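Local coordinates for protein dipeptidase (Streptococcus thermophilus, PDB 3PEB) that is the N-terminal, creatinase/prolidase-type domain of an M24B-family dipeptidase, a probable manganese-dependent hydrolase, at residues Arg11-Glu16 with Glu124-Phe129; Ala22-Pro27 with Asn31-Phe36. One frame throughout, in Å; residues are numbered along the deposited sequence.

Contact 1 of 2, residues Arg11-Glu16 with Glu124-Phe129; sequences RHFLNE and ENLTPF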
ATOM      1  N   ARG A  11      -6.293 -10.224   0.250  1.00 28.11           N
ATOM      2  CA  ARG A  11      -6.563 -10.506   1.664  1.00 28.10           C
ATOM      3  C   ARG A  11      -6.536 -12.015   1.975  1.00 29.09           C
ATOM      4  O   ARG A  11      -6.049 -12.414   3.031  1.00 28.96           O
ATOM      5  CB  ARG A  11      -7.883  -9.869   2.117  1.00 29.24           C
ATOM      6  CG  ARG A  11      -7.807  -8.321   2.253  1.00 27.51           C
ATOM      7  CD  ARG A  11      -9.080  -7.743   2.866  1.00 28.58           C
ATOM      8  NE  ARG A  11     -10.129  -7.688   1.859  1.00 29.16           N
ATOM      9  CZ  ARG A  11     -10.441  -6.626   1.126  1.00 30.48           C
ATOM     10  NH1 ARG A  11      -9.840  -5.457   1.296  1.00 28.81           N
ATOM     11  NH2 ARG A  11     -11.405  -6.725   0.222  1.00 33.73           N
ATOM     12  N   HIS A  12      -7.016 -12.853   1.051  1.00 29.96           N
ATOM     13  CA  HIS A  12      -6.970 -14.312   1.235  1.00 31.48           C
ATOM     14  C   HIS A  12      -5.513 -14.783   1.306  1.00 30.10           C
ATOM     15  O   HIS A  12      -5.147 -15.613   2.143  1.00 30.93           O
ATOM     16  CB  HIS A  12      -7.736 -15.022   0.089  1.00 33.30           C
ATOM     17  CG  HIS A  12      -7.706 -16.520   0.157  1.00 38.90           C
ATOM     18  ND1 HIS A  12      -8.661 -17.254   0.829  1.00 46.27           N
ATOM     19  CD2 HIS A  12      -6.849 -17.427  -0.379  1.00 43.50           C
ATOM     20  CE1 HIS A  12      -8.388 -18.546   0.717  1.00 47.63           C
ATOM     21  NE2 HIS A  12      -7.286 -18.676   0.000  1.00 46.44           N
ATOM     22  N   PHE A  13      -4.693 -14.268   0.401  1.00 29.25           N
ATOM     23  CA  PHE A  13      -3.274 -14.586   0.380  1.00 28.71           C
ATOM     24  C   PHE A  13      -2.588 -14.175   1.683  1.00 27.89           C
ATOM     25  O   PHE A  13      -1.812 -14.959   2.245  1.00 29.78           O
ATOM     26  CB  PHE A  13      -2.602 -13.894  -0.806  1.00 28.60           C
ATOM     27  CG  PHE A  13      -1.107 -14.009  -0.788  1.00 30.04           C
ATOM     28  CD1 PHE A  13      -0.346 -13.071  -0.150  1.00 30.16           C
ATOM     29  CD2 PHE A  13      -0.472 -15.107  -1.366  1.00 32.56           C
ATOM     30  CE1 PHE A  13       1.069 -13.180  -0.129  1.00 30.94           C
ATOM     31  CE2 PHE A  13       0.921 -15.230  -1.347  1.00 33.69           C
ATOM     32  CZ  PHE A  13       1.685 -14.264  -0.713  1.00 33.83           C
ATOM     33  N   LEU A  14      -2.888 -12.963   2.169  1.00 26.47           N
ATOM     34  CA  LEU A  14      -2.308 -12.493   3.430  1.00 26.00           C
ATOM     35  C   LEU A  14      -2.675 -13.445   4.571  1.00 27.35           C
ATOM     36  O   LEU A  14      -1.811 -13.878   5.377  1.00 26.86           O
ATOM     37  CB  LEU A  14      -2.763 -11.065   3.759  1.00 24.48           C
ATOM     38  CG  LEU A  14      -2.275  -9.945   2.841  1.00 23.84           C
ATOM     39  CD1 LEU A  14      -2.946  -8.583   3.206  1.00 22.89           C
ATOM     40  CD2 LEU A  14      -0.722  -9.901   2.979  1.00 22.83           C
ATOM     41  N   ASN A  15      -3.959 -13.783   4.625  1.00 28.53           N
ATOM     42  CA  ASN A  15      -4.476 -14.629   5.666  1.00 30.28           C
ATOM     43  C   ASN A  15      -3.828 -16.016   5.650  1.00 32.60           C
ATOM     44  O   ASN A  15      -3.430 -16.502   6.677  1.00 33.59           O
ATOM     45  CB  ASN A  15      -6.010 -14.711   5.541  1.00 31.20           C
ATOM     46  CG  ASN A  15      -6.626 -15.621   6.571  1.00 32.99           C
ATOM     47  OD1 ASN A  15      -6.957 -16.748   6.258  1.00 32.98           O
ATOM     48  ND2 ASN A  15      -6.723 -15.159   7.811  1.00 31.06           N
ATOM     49  N   GLU A  16      -3.727 -16.637   4.479  1.00 34.03           N
ATOM     50  CA  GLU A  16      -3.031 -17.921   4.319  1.00 36.23           C
ATOM     51  C   GLU A  16      -1.577 -17.875   4.852  1.00 35.13           C
ATOM     52  O   GLU A  16      -1.053 -18.874   5.345  1.00 33.66           O
ATOM     53  CB  GLU A  16      -2.904 -18.271   2.843  1.00 38.05           C
ATOM     54  CG  GLU A  16      -4.079 -18.857   2.136  1.00 45.68           C
ATOM     55  CD  GLU A  16      -3.654 -19.370   0.745  1.00 52.81           C
ATOM     56  OE1 GLU A  16      -3.261 -18.533  -0.122  1.00 58.50           O
ATOM     57  OE2 GLU A  16      -3.672 -20.595   0.542  1.00 59.34           O
ATOM     58  N   GLU A 124       8.133  -9.591   3.733  1.00 28.14           N
ATOM     59  CA  GLU A 124       8.176 -10.709   2.801  1.00 29.34           C
ATOM     60  C   GLU A 124       7.740 -10.214   1.440  1.00 28.14           C
ATOM     61  O   GLU A 124       7.102  -9.175   1.338  1.00 27.62           O
ATOM     62  CB  GLU A 124       7.245 -11.838   3.238  1.00 30.51           C
ATOM     63  CG  GLU A 124       7.619 -12.517   4.569  1.00 33.83           C
ATOM     64  CD  GLU A 124       8.892 -13.348   4.507  1.00 41.52           C
ATOM     65  OE1 GLU A 124       9.401 -13.623   3.392  1.00 43.88           O
ATOM     66  OE2 GLU A 124       9.388 -13.731   5.596  1.00 45.34           O
ATOM     67  N   ASN A 125       8.094 -10.964   0.399  1.00 28.44           N
ATOM     68  CA  ASN A 125       7.926 -10.529  -0.991  1.00 28.37           C
ATOM     69  C   ASN A 125       6.549 -10.912  -1.594  1.00 27.58           C
ATOM     70  O   ASN A 125       6.226 -12.076  -1.701  1.00 28.44           O
ATOM     71  CB  ASN A 125       9.013 -11.155  -1.848  1.00 29.59           C
ATOM     72  CG  ASN A 125       9.111 -10.550  -3.221  1.00 30.30           C
ATOM     73  OD1 ASN A 125       8.460  -9.544  -3.530  1.00 26.22           O
ATOM     74  ND2 ASN A 125      10.001 -11.130  -4.053  1.00 31.34           N
ATOM     75  N   LEU A 126       5.788  -9.898  -1.979  1.00 26.07           N
ATOM     76  CA  LEU A 126       4.470 -10.010  -2.618  1.00 25.32           C
ATOM     77  C   LEU A 126       4.546 -10.146  -4.123  1.00 25.66           C
ATOM     78  O   LEU A 126       3.554 -10.519  -4.762  1.00 25.86           O
ATOM     79  CB  LEU A 126       3.657  -8.754  -2.317  1.00 24.47           C
ATOM     80  CG  LEU A 126       2.149  -8.762  -2.639  1.00 25.13           C
ATOM     81  CD1 LEU A 126       1.418  -9.840  -1.814  1.00 27.14           C
ATOM     82  CD2 LEU A 126       1.599  -7.366  -2.359  1.00 24.36           C
ATOM     83  N   THR A 127       5.703  -9.843  -4.721  1.00 27.05           N
ATOM     84  CA  THR A 127       5.776  -9.758  -6.169  1.00 28.01           C
ATOM     85  C   THR A 127       5.380 -11.062  -6.881  1.00 29.39           C
ATOM     86  O   THR A 127       4.656 -11.026  -7.885  1.00 29.92           O
ATOM     87  CB  THR A 127       7.180  -9.226  -6.647  1.00 28.63           C
ATOM     88  OG1 THR A 127       7.283  -7.822  -6.364  1.00 28.74           O
ATOM     89  CG2 THR A 127       7.327  -9.439  -8.164  1.00 30.44           C
ATOM     90  N   PRO A 128       5.843 -12.220  -6.383  1.00 31.76           N
ATOM     91  CA  PRO A 128       5.455 -13.468  -7.038  1.00 33.44           C
ATOM     92  C   PRO A 128       3.927 -13.687  -7.074  1.00 33.39           C
ATOM     93  O   PRO A 128       3.378 -14.072  -8.113  1.00 33.94           O
ATOM     94  CB  PRO A 128       6.158 -14.534  -6.196  1.00 34.74           C
ATOM     95  CG  PRO A 128       7.403 -13.833  -5.691  1.00 35.16           C
ATOM     96  CD  PRO A 128       6.896 -12.441  -5.368  1.00 32.17           C
ATOM     97  N   PHE A 129       3.251 -13.374  -5.974  1.00 32.73           N
ATOM     98  CA  PHE A 129       1.806 -13.479  -5.951  1.00 32.84           C
ATOM     99  C   PHE A 129       1.137 -12.528  -6.950  1.00 33.38           C
ATOM    100  O   PHE A 129       0.188 -12.940  -7.665  1.00 34.61           O
ATOM    101  CB  PHE A 129       1.250 -13.286  -4.560  1.00 32.21           C
ATOM    102  CG  PHE A 129      -0.239 -13.522  -4.495  1.00 34.10           C
ATOM    103  CD1 PHE A 129      -0.745 -14.786  -4.741  1.00 36.82           C
ATOM    104  CD2 PHE A 129      -1.126 -12.480  -4.261  1.00 34.24           C
ATOM    105  CE1 PHE A 129      -2.131 -15.027  -4.723  1.00 37.96           C
ATOM    106  CE2 PHE A 129      -2.518 -12.726  -4.239  1.00 34.78           C
ATOM    107  CZ  PHE A 129      -2.996 -13.986  -4.471  1.00 36.24           C
TER
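Phe13, on helix 6-16, and Phe129, on helix 127-133, bring the two backbones nearest, their CA atoms 8.2 Å apart, a gap that two aromatic side chains fill. Both have CG anti to the backbone N (chi1 172° in Phe13), and the two side chains extend past one another from opposing sides. The result is an offset stack, ring centroids 4.2 Å apart and planes inclined by 20°. Because the side chains come in from opposite ends, each ring also lies over the other's CB: Phe13 CB is 3.8 Å from the centroid of the Phe129 ring, and Phe129 CB 4.0 Å from the centroid of the Phe13 ring, both over the face as CH-pi contacts. The closest carbons, Phe13 CD2 and Phe129 CD1, are 3.4 Å apart, so the faces meet in full van der Waals contact. Leu126 adds one methyl, its CD1 coming obliquely to within 3.8 Å of Phe13 CE1. The turn that presents Leu126 and Phe129 is itself fixed by a capping bond, in which Thr127 N donates to Asn125 OD1 (3.0 Å) from above the carbonyl plane; the same oxygen also accepts from Phe104 N. Tyr101, on strand 96-102, meets the Phe13 ring edge-to-face and touches Leu126, extending the cluster toward the sheet. The contact thus ties the first helix of the domain to its last, helix 127-133, beside strand 122-125 at one border of the mixed sheet, while Leu126 reaches inward to strand 21-24.

Contact 2 of 2, residues Ala22-Pro27 with Asn31-Phe36; sequences AIVSDP and NYLTGF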
ATOM      1  N   ALA A  22      -0.593  -6.058   3.304  1.00 22.60           N
ATOM      2  CA  ALA A  22       0.200  -5.896   2.075  1.00 22.32           C
ATOM      3  C   ALA A  22       0.389  -4.403   1.800  1.00 21.99           C
ATOM      4  O   ALA A  22      -0.570  -3.620   1.843  1.00 22.03           O
ATOM      5  CB  ALA A  22      -0.480  -6.567   0.831  1.00 22.28           C
ATOM      6  N   ILE A  23       1.615  -4.032   1.451  1.00 21.94           N
ATOM      7  CA  ILE A  23       1.920  -2.663   1.032  1.00 22.06           C
ATOM      8  C   ILE A  23       2.245  -2.726  -0.442  1.00 23.02           C
ATOM      9  O   ILE A  23       3.277  -3.274  -0.839  1.00 23.94           O
ATOM     10  CB  ILE A  23       3.123  -2.048   1.816  1.00 22.89           C
ATOM     11  CG1 ILE A  23       2.828  -2.051   3.312  1.00 22.50           C
ATOM     12  CG2 ILE A  23       3.408  -0.594   1.307  1.00 22.67           C
ATOM     13  CD1 ILE A  23       4.002  -1.534   4.201  1.00 25.26           C
ATOM     14  N   VAL A  24       1.350  -2.165  -1.250  1.00 23.31           N
ATOM     15  CA  VAL A  24       1.448  -2.188  -2.694  1.00 23.51           C
ATOM     16  C   VAL A  24       2.001  -0.840  -3.132  1.00 23.83           C
ATOM     17  O   VAL A  24       1.452   0.206  -2.776  1.00 23.68           O
ATOM     18  CB  VAL A  24       0.056  -2.479  -3.331  1.00 23.82           C
ATOM     19  CG1 VAL A  24       0.099  -2.406  -4.876  1.00 24.26           C
ATOM     20  CG2 VAL A  24      -0.445  -3.878  -2.898  1.00 24.20           C
ATOM     21  N   SER A  25       3.098  -0.879  -3.890  1.00 24.21           N
ATOM     22  CA  SER A  25       3.795   0.311  -4.312  1.00 23.65           C
ATOM     23  C   SER A  25       3.864   0.523  -5.818  1.00 24.86           C
ATOM     24  O   SER A  25       4.047   1.666  -6.256  1.00 25.38           O
ATOM     25  CB  SER A  25       5.235   0.306  -3.770  1.00 23.09           C
ATOM     26  OG  SER A  25       5.918  -0.854  -4.170  1.00 23.55           O
ATOM     27  N   ASP A  26       3.760  -0.540  -6.611  1.00 24.46           N
ATOM     28  CA  ASP A  26       3.901  -0.436  -8.049  1.00 25.16           C
ATOM     29  C   ASP A  26       2.629   0.193  -8.580  1.00 25.84           C
ATOM     30  O   ASP A  26       1.538  -0.337  -8.332  1.00 24.36           O
ATOM     31  CB  ASP A  26       4.103  -1.847  -8.653  1.00 25.79           C
ATOM     32  CG  ASP A  26       4.416  -1.811 -10.122  1.00 29.10           C
ATOM     33  OD1 ASP A  26       4.110  -0.801 -10.797  1.00 28.84           O
ATOM     34  OD2 ASP A  26       5.032  -2.782 -10.599  1.00 30.50           O
ATOM     35  N   PRO A  27       2.740   1.347  -9.284  1.00 26.09           N
ATOM     36  CA  PRO A  27       1.530   1.971  -9.837  1.00 26.53           C
ATOM     37  C   PRO A  27       0.713   1.069 -10.742  1.00 27.12           C
ATOM     38  O   PRO A  27      -0.530   1.158 -10.774  1.00 27.91           O
ATOM     39  CB  PRO A  27       2.086   3.183 -10.631  1.00 27.68           C
ATOM     40  CG  PRO A  27       3.378   3.514  -9.894  1.00 27.86           C
ATOM     41  CD  PRO A  27       3.956   2.148  -9.580  1.00 26.78           C
ATOM     42  N   ASN A  31      -3.245   0.213  -9.930  1.00 27.52           N
ATOM     43  CA  ASN A  31      -4.293   0.306 -10.955  1.00 29.85           C
ATOM     44  C   ASN A  31      -4.977  -1.042 -11.182  1.00 31.22           C
ATOM     45  O   ASN A  31      -6.211  -1.132 -11.279  1.00 31.30           O
ATOM     46  CB  ASN A  31      -3.709   0.866 -12.267  1.00 30.45           C
ATOM     47  CG  ASN A  31      -4.779   1.143 -13.319  1.00 35.93           C
ATOM     48  OD1 ASN A  31      -5.814   1.721 -13.033  1.00 36.06           O
ATOM     49  ND2 ASN A  31      -4.518   0.721 -14.542  1.00 39.65           N
ATOM     50  N   TYR A  32      -4.180  -2.098 -11.253  1.00 30.78           N
ATOM     51  CA  TYR A  32      -4.721  -3.451 -11.427  1.00 32.62           C
ATOM     52  C   TYR A  32      -5.723  -3.818 -10.325  1.00 32.27           C
ATOM     53  O   TYR A  32      -6.822  -4.285 -10.621  1.00 32.41           O
ATOM     54  CB  TYR A  32      -3.578  -4.466 -11.497  1.00 32.32           C
ATOM     55  CG  TYR A  32      -4.017  -5.904 -11.472  1.00 34.23           C
ATOM     56  CD1 TYR A  32      -4.666  -6.481 -12.564  1.00 38.54           C
ATOM     57  CD2 TYR A  32      -3.792  -6.689 -10.350  1.00 35.86           C
ATOM     58  CE1 TYR A  32      -5.077  -7.809 -12.528  1.00 40.25           C
ATOM     59  CE2 TYR A  32      -4.193  -8.011 -10.302  1.00 38.77           C
ATOM     60  CZ  TYR A  32      -4.840  -8.571 -11.388  1.00 39.93           C
ATOM     61  OH  TYR A  32      -5.224  -9.897 -11.331  1.00 42.92           O
ATOM     62  N   LEU A  33      -5.374  -3.520  -9.071  1.00 30.65           N
ATOM     63  CA  LEU A  33      -6.188  -3.908  -7.934  1.00 30.30           C
ATOM     64  C   LEU A  33      -7.388  -2.988  -7.689  1.00 32.15           C
ATOM     65  O   LEU A  33      -8.365  -3.427  -7.105  1.00 32.09           O
ATOM     66  CB  LEU A  33      -5.356  -3.928  -6.655  1.00 29.19           C
ATOM     67  CG  LEU A  33      -4.232  -4.947  -6.566  1.00 28.18           C
ATOM     68  CD1 LEU A  33      -3.413  -4.735  -5.285  1.00 26.81           C
ATOM     69  CD2 LEU A  33      -4.792  -6.366  -6.664  1.00 28.60           C
ATOM     70  N   THR A  34      -7.293  -1.709  -8.073  1.00 31.62           N
ATOM     71  CA  THR A  34      -8.279  -0.718  -7.631  1.00 31.91           C
ATOM     72  C   THR A  34      -8.896   0.110  -8.746  1.00 33.10           C
ATOM     73  O   THR A  34      -9.923   0.733  -8.526  1.00 34.00           O
ATOM     74  CB  THR A  34      -7.671   0.307  -6.616  1.00 30.44           C
ATOM     75  OG1 THR A  34      -6.768   1.191  -7.297  1.00 29.69           O
ATOM     76  CG2 THR A  34      -6.946  -0.376  -5.475  1.00 28.71           C
ATOM     77  N   GLY A  35      -8.277   0.139  -9.925  1.00 33.12           N
ATOM     78  CA  GLY A  35      -8.739   0.995 -11.015  1.00 34.24           C
ATOM     79  C   GLY A  35      -8.295   2.452 -10.910  1.00 33.30           C
ATOM     80  O   GLY A  35      -8.638   3.262 -11.768  1.00 33.80           O
ATOM     81  N   PHE A  36      -7.521   2.793  -9.876  1.00 31.20           N
ATOM     82  CA  PHE A  36      -6.923   4.124  -9.761  1.00 30.58           C
ATOM     83  C   PHE A  36      -5.540   4.126 -10.409  1.00 30.16           C
ATOM     84  O   PHE A  36      -4.643   3.388  -9.990  1.00 29.17           O
ATOM     85  CB  PHE A  36      -6.786   4.558  -8.305  1.00 29.59           C
ATOM     86  CG  PHE A  36      -6.155   5.914  -8.149  1.00 28.69           C
ATOM     87  CD1 PHE A  36      -6.791   7.050  -8.633  1.00 30.85           C
ATOM     88  CD2 PHE A  36      -4.922   6.060  -7.527  1.00 28.70           C
ATOM     89  CE1 PHE A  36      -6.218   8.313  -8.494  1.00 29.98           C
ATOM     90  CE2 PHE A  36      -4.345   7.307  -7.391  1.00 26.66           C
ATOM     91  CZ  PHE A  36      -4.980   8.433  -7.885  1.00 28.58           C
TER
HETATM   92  O   HOH W   1      -1.840   3.555 -10.097  1.00 26.51           O
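Asn31 meets Pro27 through the backbone, its N donating to Pro27 O at 3.0 Å in a nearly straight bond (169° at the hydrogen). This is an i to i+4 bond of helix 27-34, which starts directly after its N-cap residue, Asp26, whose OD1 accepts from Val28 N. Asn31 CB also rests 3.5 Å from Pro27 O. Next along the helix, Tyr32 turns its ring to Lys6 and Arg134 in cation-pi contacts. Leu33 then points back at the strand: its CD1 and Val24 CG2 meet tip to tip, 3.9 Å apart. Leu33 CG lies beside its backbone N (chi1 -65°) and the outer chain is extended, which carries CD1 across to the valine. Thr34, the last helical residue, opens an ST turn, OG1 accepting from Phe36 N at 3.1 Å and also hydrogen-bonded to Val30 O. Gly35 takes a positive phi (81°) as the chain leaves the helix. Phe36 packs its side chain against helix 64-70, and its O and Pro27 O each lie 2.8 Å from one water, which can bridge the first turn of helix 27-34 to the chain beyond its end. In this beta-alpha unit of the creatinase/prolidase N-terminal domain, strand 21-24 thus meets the helix through a single apolar methyl contact on the buried side, while the polar bonds build the helix itself and tie in the chain leaving it.

Both contacts bear on one sheet, but from different depths. Contact 1 lies at its border, its centre about 13 Å from the centre of the chain, and joins elements far apart in sequence; contact 2, its centre about 7 Å from that of the chain, joins a central strand to the helix that follows it. The chemistry differs accordingly: aromatic stacking between partly exposed rings in contact 1, a single buried aliphatic pair plus helical backbone bonding and water in contact 2. The two touch at strand 21-24 through apolar side chains, Leu126 CD2 lying 3.9 Å from Ala22 CB and 4.1 Å from Val24 CG2, while Leu14 CD1 simply packs on Ala22 N.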